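Local coordinates for stringent starvation protein A homolog (Haemophilus influenzae, PDB 3LYK) that probably forms an equimolar complex with the RNA polymerase holoenzyme, but not with the core enzyme, and has a glutathione S-transferase fold, at residues D154-K165 against Y182-F192. Sequence-based numbering, arbitrary orientation.
Sequences DCYVAPLLWKLK and YMERVFTRDSF
Residues 154-165, part of the largely buried helix 152-165 in the all-helical C-terminal domain of this GST-superfamily fold, are crossed at -109° by helix 182-187; the axes approach to 10.2 Å, and the nearest CA atoms are those of Ala158 and Val186. At this point the small Ala158 CB meets Val186 CG2 at 3.7 Å, and on helix 182-187 two aromatic side chains, Tyr182 and Phe187, act as knobs in holes of the other helix. Tyr182 lies among Asp154, Val157, Ala158 and Leu161; Leu161 CD1 comes in at the ring edge, 3.6 Å from Tyr182 CD2, while Val157 CG1 approaches Tyr182 CE2. Phe187 fills the next hole, between Ala158, Leu161, Trp162 and Lys165, with Phe187 CZ 3.5 Å from the backbone N of Trp162. The Trp162 indole, carried by a chi1 of -177° that sets CG opposite the backbone N, turns its CE3 edge over the centre of the Phe187 face, a T-shaped pair. Phe192, on helix 190-195, points its edge at one face of the indole, Phe192 CZ 3.6 Å from Trp162 CD2, to complete an aromatic cluster. Toward the outer end of the contact, the selenomethionine methyl of Met183 rests against the aliphatic part of Lys165. Backbone N atoms of Phe145 and Gly151 hold Asp154 OD1 and OD2, respectively, fixing the carboxylate where Tyr182 OH donates to the anti lone pair of Asp154 OD1 at 2.6 Å.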
loop_
_atom_site.group_PDB
_atom_site.type_symbol
_atom_site.label_atom_id
_atom_site.label_comp_id
_atom_site.label_asym_id
_atom_site.label_seq_id
_atom_site.Cartn_x
_atom_site.Cartn_y
_atom_site.Cartn_z
ATOM N N ASP B 154 -7.128 -2.638 -13.651
ATOM C CA ASP B 154 -7.573 -3.852 -14.367
ATOM C C ASP B 154 -6.772 -5.083 -13.926
ATOM O O ASP B 154 -7.316 -6.187 -13.890
ATOM C CB ASP B 154 -7.465 -3.622 -15.873
ATOM C CG ASP B 154 -8.245 -2.406 -16.306
ATOM O OD1 ASP B 154 -9.497 -2.446 -16.245
ATOM O OD2 ASP B 154 -7.603 -1.369 -16.637
ATOM N N CYS B 155 -5.504 -4.882 -13.535
ATOM C CA CYS B 155 -4.712 -5.954 -12.961
ATOM C C CYS B 155 -5.248 -6.388 -11.600
ATOM O O CYS B 155 -4.900 -7.470 -11.134
ATOM C CB CYS B 155 -3.233 -5.576 -12.872
ATOM S SG CYS B 155 -2.548 -5.225 -14.523
ATOM N N TYR B 156 -6.082 -5.557 -10.964
ATOM C CA TYR B 156 -6.762 -5.995 -9.742
ATOM C C TYR B 156 -8.114 -6.646 -10.087
ATOM O O TYR B 156 -8.500 -7.617 -9.467
ATOM C CB TYR B 156 -7.020 -4.817 -8.749
ATOM C CG TYR B 156 -5.844 -4.474 -7.845
ATOM C CD1 TYR B 156 -4.685 -3.900 -8.378
ATOM C CD2 TYR B 156 -5.892 -4.714 -6.467
ATOM C CE1 TYR B 156 -3.596 -3.591 -7.582
ATOM C CE2 TYR B 156 -4.773 -4.393 -5.636
ATOM C CZ TYR B 156 -3.646 -3.833 -6.215
ATOM O OH TYR B 156 -2.537 -3.505 -5.473
ATOM N N VAL B 157 -8.858 -6.063 -11.021
ATOM C CA VAL B 157 -10.195 -6.568 -11.321
ATOM C C VAL B 157 -10.154 -7.911 -12.111
ATOM O O VAL B 157 -10.854 -8.865 -11.738
ATOM C CB VAL B 157 -11.069 -5.489 -12.037
ATOM C CG1 VAL B 157 -12.454 -6.019 -12.334
ATOM C CG2 VAL B 157 -11.189 -4.195 -11.137
ATOM N N ALA B 158 -9.338 -7.992 -13.170
ATOM C CA ALA B 158 -9.310 -9.198 -14.025
ATOM C C ALA B 158 -9.004 -10.527 -13.283
ATOM O O ALA B 158 -9.693 -11.490 -13.509
ATOM C CB ALA B 158 -8.391 -9.018 -15.280
ATOM N N PRO B 159 -7.992 -10.563 -12.376
ATOM C CA PRO B 159 -7.754 -11.799 -11.662
ATOM C C PRO B 159 -8.965 -12.215 -10.834
ATOM O O PRO B 159 -9.181 -13.413 -10.613
ATOM C CB PRO B 159 -6.571 -11.443 -10.738
ATOM C CG PRO B 159 -5.806 -10.477 -11.547
ATOM C CD PRO B 159 -6.908 -9.595 -12.122
ATOM N N LEU B 160 -9.719 -11.231 -10.357
ATOM C CA LEU B 160 -10.883 -11.514 -9.517
ATOM C C LEU B 160 -12.042 -12.104 -10.339
ATOM O O LEU B 160 -12.682 -13.055 -9.907
ATOM C CB LEU B 160 -11.347 -10.260 -8.783
ATOM C CG LEU B 160 -12.645 -10.453 -7.998
ATOM C CD1 LEU B 160 -12.539 -9.788 -6.665
ATOM C CD2 LEU B 160 -13.790 -9.853 -8.811
ATOM N N LEU B 161 -12.297 -11.525 -11.512
ATOM C CA LEU B 161 -13.308 -12.029 -12.435
ATOM C C LEU B 161 -12.940 -13.433 -12.977
ATOM O O LEU B 161 -13.801 -14.287 -13.109
ATOM C CB LEU B 161 -13.502 -11.047 -13.565
ATOM C CG LEU B 161 -14.100 -9.713 -13.088
ATOM C CD1 LEU B 161 -14.197 -8.760 -14.234
ATOM C CD2 LEU B 161 -15.535 -9.884 -12.453
ATOM N N TRP B 162 -11.652 -13.644 -13.243
ATOM C CA TRP B 162 -11.131 -14.899 -13.643
ATOM C C TRP B 162 -11.441 -15.967 -12.595
ATOM O O TRP B 162 -11.920 -17.051 -12.944
ATOM C CB TRP B 162 -9.636 -14.795 -13.848
ATOM C CG TRP B 162 -8.997 -16.063 -14.345
ATOM C CD1 TRP B 162 -8.100 -16.877 -13.657
ATOM C CD2 TRP B 162 -9.139 -16.643 -15.652
ATOM N NE1 TRP B 162 -7.680 -17.898 -14.475
ATOM C CE2 TRP B 162 -8.308 -17.796 -15.692
ATOM C CE3 TRP B 162 -9.910 -16.317 -16.781
ATOM C CZ2 TRP B 162 -8.219 -18.639 -16.832
ATOM C CZ3 TRP B 162 -9.810 -17.148 -17.920
ATOM C CH2 TRP B 162 -8.961 -18.294 -17.926
ATOM N N LYS B 163 -11.195 -15.665 -11.322
ATOM C CA LYS B 163 -11.499 -16.625 -10.274
ATOM C C LYS B 163 -12.984 -16.878 -10.135
ATOM O O LYS B 163 -13.384 -18.041 -9.942
ATOM C CB LYS B 163 -10.890 -16.241 -8.935
ATOM C CG LYS B 163 -9.407 -16.601 -8.874
ATOM C CD LYS B 163 -8.836 -16.287 -7.514
ATOM C CE LYS B 163 -7.388 -16.647 -7.426
ATOM N NZ LYS B 163 -7.201 -18.106 -7.182
ATOM N N LEU B 164 -13.792 -15.820 -10.230
ATOM C CA LEU B 164 -15.238 -15.973 -10.132
ATOM C C LEU B 164 -15.762 -16.855 -11.281
ATOM O O LEU B 164 -16.533 -17.776 -11.033
ATOM C CB LEU B 164 -15.971 -14.621 -10.163
ATOM C CG LEU B 164 -15.836 -13.752 -8.904
ATOM C CD1 LEU B 164 -16.567 -12.451 -9.119
ATOM C CD2 LEU B 164 -16.376 -14.518 -7.680
ATOM N N LYS B 165 -15.352 -16.560 -12.521
ATOM C CA LYS B 165 -15.718 -17.420 -13.649
ATOM C C LYS B 165 -15.468 -18.922 -13.309
ATOM O O LYS B 165 -16.353 -19.734 -13.500
ATOM C CB LYS B 165 -15.011 -17.023 -14.949
ATOM C CG LYS B 165 -15.577 -17.720 -16.215
ATOM C CD LYS B 165 -14.922 -17.210 -17.517
ATOM C CE LYS B 165 -15.550 -17.866 -18.771
ATOM N NZ LYS B 165 -15.164 -19.322 -18.884
ATOM N N TYR B 182 -16.427 -6.514 -20.725
ATOM C CA TYR B 182 -15.145 -6.213 -20.046
ATOM C C TYR B 182 -14.268 -7.470 -19.939
ATOM O O TYR B 182 -13.070 -7.439 -20.213
ATOM C CB TYR B 182 -15.423 -5.627 -18.639
ATOM C CG TYR B 182 -14.181 -5.354 -17.832
ATOM C CD1 TYR B 182 -13.352 -4.262 -18.150
ATOM C CD2 TYR B 182 -13.812 -6.207 -16.771
ATOM C CE1 TYR B 182 -12.188 -4.003 -17.395
ATOM C CE2 TYR B 182 -12.664 -5.961 -16.005
ATOM C CZ TYR B 182 -11.856 -4.858 -16.321
ATOM O OH TYR B 182 -10.724 -4.644 -15.585
HETATM N N MSE B 183 -14.885 -8.579 -19.547
HETATM C CA MSE B 183 -14.179 -9.839 -19.460
HETATM C C MSE B 183 -13.487 -10.224 -20.728
HETATM O O MSE B 183 -12.315 -10.601 -20.682
HETATM C CB MSE B 183 -15.101 -10.954 -18.969
HETATM C CG MSE B 183 -15.277 -10.873 -17.457
HETATM SE SE MSE B 183 -16.637 -12.107 -16.753
HETATM C CE MSE B 183 -15.618 -13.689 -16.529
ATOM N N GLU B 184 -14.185 -10.125 -21.868
ATOM C CA GLU B 184 -13.545 -10.439 -23.134
ATOM C C GLU B 184 -12.368 -9.482 -23.381
ATOM O O GLU B 184 -11.308 -9.872 -23.851
ATOM C CB GLU B 184 -14.565 -10.370 -24.284
ATOM C CG GLU B 184 -13.998 -10.796 -25.654
ATOM C CD GLU B 184 -13.252 -9.675 -26.425
ATOM O OE1 GLU B 184 -13.480 -8.458 -26.165
ATOM O OE2 GLU B 184 -12.429 -10.029 -27.306
ATOM N N ARG B 185 -12.571 -8.213 -23.061
ATOM C CA ARG B 185 -11.556 -7.185 -23.334
ATOM C C ARG B 185 -10.275 -7.486 -22.560
ATOM O O ARG B 185 -9.170 -7.388 -23.096
ATOM C CB ARG B 185 -12.134 -5.848 -22.900
ATOM C CG ARG B 185 -11.425 -4.646 -23.376
ATOM C CD ARG B 185 -12.332 -3.438 -22.980
ATOM N NE ARG B 185 -13.562 -3.443 -23.750
ATOM C CZ ARG B 185 -14.791 -3.307 -23.262
ATOM N NH1 ARG B 185 -15.031 -3.085 -21.975
ATOM N NH2 ARG B 185 -15.801 -3.364 -24.103
ATOM N N VAL B 186 -10.411 -7.912 -21.310
ATOM C CA VAL B 186 -9.190 -8.198 -20.513
ATOM C C VAL B 186 -8.631 -9.640 -20.687
ATOM O O VAL B 186 -7.394 -9.802 -20.817
ATOM C CB VAL B 186 -9.340 -7.794 -19.016
ATOM C CG1 VAL B 186 -9.696 -6.305 -18.901
ATOM C CG2 VAL B 186 -10.428 -8.624 -18.288
ATOM N N PHE B 187 -9.509 -10.669 -20.709
ATOM C CA PHE B 187 -9.027 -12.053 -20.760
ATOM C C PHE B 187 -8.272 -12.397 -22.043
ATOM O O PHE B 187 -7.376 -13.273 -22.033
ATOM C CB PHE B 187 -10.120 -13.099 -20.561
ATOM C CG PHE B 187 -10.791 -13.074 -19.207
ATOM C CD1 PHE B 187 -10.238 -12.400 -18.120
ATOM C CD2 PHE B 187 -12.004 -13.739 -19.032
ATOM C CE1 PHE B 187 -10.891 -12.383 -16.875
ATOM C CE2 PHE B 187 -12.638 -13.757 -17.807
ATOM C CZ PHE B 187 -12.074 -13.058 -16.710
ATOM N N THR B 188 -8.638 -11.724 -23.129
ATOM C CA THR B 188 -8.060 -11.995 -24.448
ATOM C C THR B 188 -6.814 -11.174 -24.766
ATOM O O THR B 188 -6.201 -11.348 -25.836
ATOM C CB THR B 188 -9.115 -11.858 -25.603
ATOM O OG1 THR B 188 -9.513 -10.495 -25.693
ATOM C CG2 THR B 188 -10.378 -12.744 -25.317
ATOM N N ARG B 189 -6.375 -10.344 -23.815
ATOM C CA ARG B 189 -5.173 -9.521 -24.027
ATOM C C ARG B 189 -3.973 -10.435 -24.007
ATOM O O ARG B 189 -3.970 -11.400 -23.234
ATOM C CB ARG B 189 -4.998 -8.505 -22.874
ATOM C CG ARG B 189 -5.822 -7.286 -23.000
ATOM C CD ARG B 189 -5.489 -6.325 -21.829
ATOM N NE ARG B 189 -4.252 -5.570 -22.032
ATOM C CZ ARG B 189 -4.145 -4.444 -22.749
ATOM N NH1 ARG B 189 -5.178 -3.934 -23.384
ATOM N NH2 ARG B 189 -2.980 -3.822 -22.848
ATOM N N ASP B 190 -2.936 -10.133 -24.803
ATOM C CA ASP B 190 -1.708 -10.966 -24.807
ATOM C C ASP B 190 -1.149 -11.218 -23.410
ATOM O O ASP B 190 -0.683 -12.337 -23.103
ATOM C CB ASP B 190 -0.571 -10.339 -25.643
ATOM C CG ASP B 190 -0.805 -10.482 -27.165
ATOM O OD1 ASP B 190 -1.720 -11.264 -27.571
ATOM O OD2 ASP B 190 -0.073 -9.816 -27.957
ATOM N N SER B 191 -1.185 -10.185 -22.564
ATOM C CA SER B 191 -0.555 -10.328 -21.225
ATOM C C SER B 191 -1.357 -11.271 -20.344
ATOM O O SER B 191 -0.804 -12.062 -19.594
ATOM C CB SER B 191 -0.371 -8.953 -20.536
ATOM O OG SER B 191 -1.623 -8.258 -20.419
ATOM N N PHE B 192 -2.666 -11.153 -20.404
ATOM C CA PHE B 192 -3.509 -12.008 -19.601
ATOM C C PHE B 192 -3.336 -13.459 -20.048
ATOM O O PHE B 192 -3.152 -14.350 -19.202
ATOM C CB PHE B 192 -4.984 -11.607 -19.657
ATOM C CG PHE B 192 -5.803 -12.314 -18.631
ATOM C CD1 PHE B 192 -6.007 -11.745 -17.376
ATOM C CD2 PHE B 192 -6.289 -13.591 -18.881
ATOM C CE1 PHE B 192 -6.721 -12.444 -16.379
ATOM C CE2 PHE B 192 -7.010 -14.302 -17.920
ATOM C CZ PHE B 192 -7.237 -13.739 -16.650
#